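Local coordinates for chitin deacetylase 1 (Bombyx mori, PDB 5ZNT), which removes acetyl groups from the N-acetylglucosamine residues of chitin in a zinc-dependent hydrolysis that yields chitosan and acetate, at residues S79-N84 and P351-N356; S102-D107 and P368-P373. All coordinates share one frame; numbering follows the deposited sequence.

In the fold
Along the chain the four segments alternate, 79-84, 102-107, 351-356 and 368-373, so contacts 1 and 2 cross in sequence; their centres lie about 10 Å apart. The two earlier segments are loops that follow strands 75-78 and 97-100, parallel neighbours in the central sheet of the deacetylase fold. Their partners come from the C-terminal part: 351-356 runs into strand 355-359 of a two-stranded hairpin, and 368-373 follows it. H80 joins the contacts, its NE2 lying 2.9 Å from P368 O in a probable hydrogen bond and its CD2 packing on W369 CE3 at 3.7 Å. The C-terminal region thus packs on two adjacent loops, one of which carries a zinc ligand.

Contact 1: S79-N84 and P351-N356; sequences SHKYTN and PGETIN. With NAG (2-acetamido-2-deoxy-beta-D-glucopyranose), chain B.
K81 and E353 form a salt bridge that fastens a type II beta turn, H80 to T83, in the loop between strand 75-78 and helix 85-93 of the deacetylase domain, to the C-terminal two-stranded hairpin (341-345 with 355-359). The K81 NZ to E353 OE2 distance of 2.4 Å is too short to take literally, but the pairing of charges is clear. With CG anti to the backbone N (chi1 -155°) and an extended chain beyond, the lysine reaches E353 and crosses its side chain at about a right angle. On the way K81 CE passes I355 CD1 at 3.8 Å, and K81 CG lies 3.8 Å above the centre of the Y82 ring. The second branch of the isoleucine meets that ring obliquely, I355 CG2 to Y82 CD1 being 4.2 Å. Around the direct contacts, one water donates to E353 OE1 and has a longer bond, of undecided direction, to Y82 OH; another donates to the backbone oxygens T83 O and N356 O, linking the two segments. The turn itself is closed by T83 N to H80 O, while T83 OG1 donates to S79 O nearly along the C=O axis (168°). Further out, N84 caps helix 85-93 through OD1 to A87 N and is glycosylated: its ND2 is bonded to NAG C1 at 1.4 Å and donates to NAG O7 at 2.8 Å, with an N-H...O angle of 138°.

Contact 2: S102-D107 and P368-P373; sequences SITHND and PWLNDP. With ZN (zinc ion), chain C.
I103 and W369 mark the closest backbone approach, 6.5 Å between their CA atoms, where two irregular loops meet, the second folded into a type I beta turn from W369 to D372. Both cross-turn backbone bonds, W369 N to D372 O and D372 N to W369 O, are present. The contacts between the two loops are apolar. I103 CG2 sits over one face of the indole in a CH-pi contact, 4.0 Å from the centroid of the six-membered ring and 19° off its normal. That methyl is offset toward the rim, near CD2 and CE3, and the isoleucine and tryptophan side chains run past each other in opposite directions. The other isoleucine branch reaches L370, with I103 CD1 4.3 Å from L370 CD2. T104 adds its methyl obliquely to the indole, CG2 standing 3.7 Å from W369 NE1, and meets the leucine at its branch point, CG2 to L370 CG being 3.6 Å. The threonine torsion (chi1 72°) explains this division: OG1 lies between the backbone N and the carbonyl carbon, where it accepts from N106 N in an ST turn and bonds E123 OE2 of helix 117-134, while CG2, anti to the carbonyl carbon, meets W369 and L370. I103 O is buried here without a hydrogen-bond partner in the model. S102 OG accepts from H105 N at 2.9 Å, an ST motif that ties together the backbone leading to the metal ligand. H105 NE2 binds zinc at 2.1 Å; three waters, D46 and H101 complete six ligands. Residues H101 to H105, most of them in this loop, form the H-S/T-x-x-H zinc-binding motif of carbohydrate esterase family 4.

Contact 1: S79-N84 and P351-N356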
loop_
_atom_site.group_PDB
_atom_site.type_symbol
_atom_site.label_atom_id
_atom_site.label_comp_id
_atom_site.label_asym_id
_atom_site.label_seq_id
_atom_site.Cartn_x
_atom_site.Cartn_y
_atom_site.Cartn_z
ATOM N N SER A 79 6.377 2.410 8.760
ATOM C CA SER A 79 7.739 2.187 9.220
ATOM C C SER A 79 7.806 2.465 10.724
ATOM O O SER A 79 7.000 3.226 11.257
ATOM C CB SER A 79 8.733 3.092 8.461
ATOM O OG SER A 79 8.383 4.475 8.622
ATOM N N HIS A 80 8.804 1.867 11.397
ATOM C CA HIS A 80 8.796 1.805 12.865
ATOM C C HIS A 80 9.155 3.137 13.514
ATOM O O HIS A 80 8.468 3.586 14.434
ATOM C CB HIS A 80 9.759 0.707 13.333
ATOM C CG HIS A 80 9.952 0.634 14.825
ATOM N ND1 HIS A 80 8.902 0.647 15.726
ATOM C CD2 HIS A 80 11.080 0.525 15.566
ATOM C CE1 HIS A 80 9.379 0.541 16.958
ATOM N NE2 HIS A 80 10.699 0.462 16.889
ATOM N N LYS A 81 10.259 3.775 13.094
ATOM C CA LYS A 81 10.818 4.823 13.939
ATOM C C LYS A 81 9.857 5.995 14.038
ATOM O O LYS A 81 9.351 6.494 13.025
ATOM C CB LYS A 81 12.190 5.293 13.413
ATOM C CG LYS A 81 13.087 5.906 14.499
ATOM C CD LYS A 81 14.432 6.405 13.872
ATOM C CE LYS A 81 15.421 6.818 14.941
ATOM N NZ LYS A 81 16.781 7.162 14.360
ATOM N N TYR A 82 9.594 6.425 15.279
ATOM C CA TYR A 82 8.699 7.520 15.638
ATOM C C TYR A 82 7.223 7.195 15.463
ATOM O O TYR A 82 6.387 8.093 15.570
ATOM C CB TYR A 82 9.009 8.803 14.857
ATOM C CG TYR A 82 10.483 9.169 14.855
ATOM C CD1 TYR A 82 11.167 9.412 16.058
ATOM C CD2 TYR A 82 11.188 9.287 13.655
ATOM C CE1 TYR A 82 12.538 9.767 16.048
ATOM C CE2 TYR A 82 12.536 9.629 13.636
ATOM C CZ TYR A 82 13.207 9.877 14.827
ATOM O OH TYR A 82 14.556 10.209 14.785
ATOM N N THR A 83 6.862 5.945 15.213
ATOM C CA THR A 83 5.459 5.634 15.010
ATOM C C THR A 83 4.734 5.555 16.348
ATOM O O THR A 83 5.305 5.140 17.358
ATOM C CB THR A 83 5.325 4.338 14.223
ATOM O OG1 THR A 83 5.529 4.665 12.855
ATOM C CG2 THR A 83 3.943 3.659 14.395
ATOM N N ASN A 84 3.495 6.029 16.351
ATOM C CA ASN A 84 2.602 5.982 17.503
ATOM C C ASN A 84 1.707 4.761 17.319
ATOM O O ASN A 84 0.829 4.756 16.449
ATOM C CB ASN A 84 1.839 7.298 17.551
ATOM C CG ASN A 84 0.747 7.343 18.592
ATOM O OD1 ASN A 84 0.232 6.324 19.074
ATOM N ND2 ASN A 84 0.381 8.562 18.941
ATOM N N PRO A 351 22.002 3.707 19.073
ATOM C CA PRO A 351 22.799 4.325 20.148
ATOM C C PRO A 351 22.594 5.836 20.226
ATOM O O PRO A 351 22.540 6.525 19.214
ATOM C CB PRO A 351 24.240 3.953 19.773
ATOM C CG PRO A 351 24.199 3.631 18.300
ATOM C CD PRO A 351 22.831 3.035 18.059
ATOM N N GLY A 352 22.412 6.335 21.441
ATOM C CA GLY A 352 22.311 7.771 21.687
ATOM C C GLY A 352 20.891 8.298 21.755
ATOM O O GLY A 352 20.557 9.105 22.629
ATOM N N GLU A 353 20.033 7.813 20.870
ATOM C CA GLU A 353 18.687 8.338 20.770
ATOM C C GLU A 353 17.808 7.809 21.877
ATOM O O GLU A 353 17.956 6.670 22.336
ATOM C CB GLU A 353 18.065 7.957 19.436
ATOM C CG GLU A 353 18.920 8.312 18.248
ATOM C CD GLU A 353 18.106 8.246 16.986
ATOM O OE1 GLU A 353 17.138 9.046 16.863
ATOM O OE2 GLU A 353 18.415 7.363 16.164
ATOM N N THR A 354 16.874 8.647 22.291
ATOM C CA THR A 354 15.736 8.254 23.093
ATOM C C THR A 354 14.505 8.439 22.220
ATOM O O THR A 354 14.299 9.526 21.666
ATOM C CB THR A 354 15.644 9.109 24.363
ATOM O OG1 THR A 354 16.700 8.743 25.264
ATOM C CG2 THR A 354 14.313 8.923 25.046
ATOM N N ILE A 355 13.691 7.392 22.078
ATOM C CA ILE A 355 12.555 7.452 21.161
ATOM C C ILE A 355 11.284 7.183 21.937
ATOM O O ILE A 355 11.203 6.206 22.689
ATOM C CB ILE A 355 12.723 6.484 19.979
ATOM C CG1 ILE A 355 13.939 6.939 19.175
ATOM C CG2 ILE A 355 11.463 6.538 19.068
ATOM C CD1 ILE A 355 14.731 5.862 18.585
ATOM N N ASN A 356 10.316 8.088 21.799
ATOM C CA ASN A 356 9.020 7.937 22.435
ATOM C C ASN A 356 8.159 6.995 21.608
ATOM O O ASN A 356 7.986 7.194 20.399
ATOM C CB ASN A 356 8.305 9.287 22.560
ATOM C CG ASN A 356 8.935 10.184 23.596
ATOM O OD1 ASN A 356 9.789 9.753 24.377
ATOM N ND2 ASN A 356 8.518 11.440 23.611
HETATM C C1 NAG B . -0.675 8.789 19.873
HETATM C C2 NAG B . -0.833 10.218 20.351
HETATM C C3 NAG B . -2.038 10.309 21.288
HETATM C C4 NAG B . -3.281 9.705 20.636
HETATM C C5 NAG B . -2.968 8.337 20.034
HETATM C C6 NAG B . -4.098 7.774 19.203
HETATM C C7 NAG B . 1.446 11.159 20.351
HETATM C C8 NAG B . 2.542 11.714 21.213
HETATM N N2 NAG B . 0.360 10.732 21.001
HETATM O O3 NAG B . -2.228 11.679 21.613
HETATM O O4 NAG B . -4.253 9.363 21.616
HETATM O O5 NAG B . -1.819 8.411 19.187
HETATM O O6 NAG B . -4.501 8.702 18.205
HETATM O O7 NAG B . 1.555 11.071 19.119
HETATM O O HOH W 1 17.650 11.213 15.184
HETATM O O HOH W 2 7.887 5.607 18.192
#

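Contact 2: S102-D107 and P368-P373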
loop_
_atom_site.group_PDB
_atom_site.type_symbol
_atom_site.label_atom_id
_atom_site.label_comp_id
_atom_site.label_asym_id
_atom_site.label_seq_id
_atom_site.Cartn_x
_atom_site.Cartn_y
_atom_site.Cartn_z
ATOM N N SER A 102 9.090 -1.667 6.847
ATOM C CA SER A 102 10.367 -1.999 7.494
ATOM C C SER A 102 10.554 -1.365 8.881
ATOM O O SER A 102 9.859 -0.416 9.258
ATOM C CB SER A 102 11.578 -1.644 6.617
ATOM O OG SER A 102 11.976 -0.310 6.830
ATOM N N ILE A 103 11.499 -1.910 9.645
ATOM C CA ILE A 103 11.859 -1.345 10.948
ATOM C C ILE A 103 12.746 -0.116 10.778
ATOM O O ILE A 103 12.461 0.957 11.322
ATOM C CB ILE A 103 12.560 -2.414 11.807
ATOM C CG1 ILE A 103 11.547 -3.484 12.239
ATOM C CG2 ILE A 103 13.290 -1.734 13.018
ATOM C CD1 ILE A 103 12.174 -4.658 13.031
ATOM N N THR A 104 13.826 -0.245 10.012
ATOM C CA THR A 104 14.839 0.805 9.985
ATOM C C THR A 104 14.610 1.868 8.919
ATOM O O THR A 104 15.129 2.980 9.072
ATOM C CB THR A 104 16.247 0.226 9.748
ATOM O OG1 THR A 104 16.356 -0.212 8.389
ATOM C CG2 THR A 104 16.541 -0.954 10.689
ATOM N N HIS A 105 13.882 1.564 7.844
ATOM C CA HIS A 105 13.809 2.465 6.683
ATOM C C HIS A 105 15.215 2.909 6.254
ATOM O O HIS A 105 15.447 4.070 5.901
ATOM C CB HIS A 105 12.914 3.677 6.974
ATOM C CG HIS A 105 12.251 4.247 5.756
ATOM N ND1 HIS A 105 12.901 5.090 4.871
ATOM C CD2 HIS A 105 10.991 4.101 5.279
ATOM C CE1 HIS A 105 12.062 5.449 3.914
ATOM N NE2 HIS A 105 10.903 4.845 4.128
ATOM N N ASN A 106 16.163 1.983 6.351
ATOM C CA ASN A 106 17.556 2.170 5.946
ATOM C C ASN A 106 17.651 2.937 4.633
ATOM O O ASN A 106 17.110 2.500 3.616
ATOM C CB ASN A 106 18.206 0.790 5.802
ATOM C CG ASN A 106 19.732 0.855 5.655
ATOM O OD1 ASN A 106 20.273 1.835 5.166
ATOM N ND2 ASN A 106 20.414 -0.196 6.091
ATOM N N ASP A 107 18.322 4.094 4.653
ATOM C CA ASP A 107 18.353 4.946 3.467
ATOM C C ASP A 107 19.470 4.585 2.503
ATOM O O ASP A 107 19.635 5.272 1.491
ATOM C CB ASP A 107 18.448 6.426 3.849
ATOM C CG ASP A 107 19.739 6.778 4.581
ATOM O OD1 ASP A 107 20.574 5.884 4.860
ATOM O OD2 ASP A 107 19.896 7.968 4.907
ATOM N N PRO A 368 12.110 -1.392 20.726
ATOM C CA PRO A 368 12.130 -2.437 19.682
ATOM C C PRO A 368 12.987 -2.028 18.494
ATOM O O PRO A 368 12.972 -0.867 18.074
ATOM C CB PRO A 368 10.657 -2.571 19.276
ATOM C CG PRO A 368 9.893 -2.089 20.527
ATOM C CD PRO A 368 10.745 -0.977 21.092
ATOM N N TRP A 369 13.743 -2.988 17.964
ATOM C CA TRP A 369 14.523 -2.779 16.746
ATOM C C TRP A 369 14.789 -4.135 16.103
ATOM O O TRP A 369 14.199 -5.156 16.485
ATOM C CB TRP A 369 15.819 -1.999 17.049
ATOM C CG TRP A 369 16.403 -1.205 15.840
ATOM C CD1 TRP A 369 17.538 -1.506 15.115
ATOM C CD2 TRP A 369 15.868 -0.004 15.259
ATOM N NE1 TRP A 369 17.737 -0.558 14.121
ATOM C CE2 TRP A 369 16.742 0.380 14.200
ATOM C CE3 TRP A 369 14.741 0.786 15.532
ATOM C CZ2 TRP A 369 16.505 1.500 13.400
ATOM C CZ3 TRP A 369 14.511 1.924 14.746
ATOM C CH2 TRP A 369 15.399 2.269 13.689
ATOM N N LEU A 370 15.688 -4.150 15.115
ATOM C CA LEU A 370 15.923 -5.340 14.285
ATOM C C LEU A 370 16.167 -6.599 15.111
ATOM O O LEU A 370 15.606 -7.663 14.820
ATOM C CB LEU A 370 17.141 -5.113 13.380
ATOM C CG LEU A 370 16.995 -4.281 12.112
ATOM C CD1 LEU A 370 18.397 -4.089 11.503
ATOM C CD2 LEU A 370 16.067 -4.997 11.147
ATOM N N ASN A 371 17.062 -6.530 16.086
ATOM C CA ASN A 371 17.416 -7.737 16.830
ATOM C C ASN A 371 16.496 -7.996 18.022
ATOM O O ASN A 371 16.648 -9.017 18.684
ATOM C CB ASN A 371 18.858 -7.666 17.320
ATOM C CG ASN A 371 19.865 -7.723 16.176
ATOM O OD1 ASN A 371 19.561 -8.241 15.101
ATOM N ND2 ASN A 371 21.059 -7.200 16.405
ATOM N N ASP A 372 15.559 -7.099 18.316
ATOM C CA ASP A 372 14.642 -7.273 19.443
ATOM C C ASP A 372 13.331 -6.572 19.111
ATOM O O ASP A 372 12.999 -5.518 19.670
ATOM C CB ASP A 372 15.263 -6.728 20.729
ATOM C CG ASP A 372 14.429 -7.018 21.950
ATOM O OD1 ASP A 372 13.459 -7.807 21.853
ATOM O OD2 ASP A 372 14.714 -6.424 22.998
ATOM N N PRO A 373 12.544 -7.141 18.200
ATOM C CA PRO A 373 11.311 -6.451 17.791
ATOM C C PRO A 373 10.237 -6.422 18.873
ATOM O O PRO A 373 9.337 -5.571 18.797
ATOM C CB PRO A 373 10.857 -7.239 16.541
ATOM C CG PRO A 373 11.527 -8.581 16.651
ATOM C CD PRO A 373 12.844 -8.322 17.367
HETATM ZN ZN ZN C . 9.213 5.329 2.989
HETATM O O HOH W 3 7.942 5.592 1.095
HETATM O O HOH W 4 10.187 4.768 0.977
HETATM O O HOH W 5 9.823 7.359 2.626
#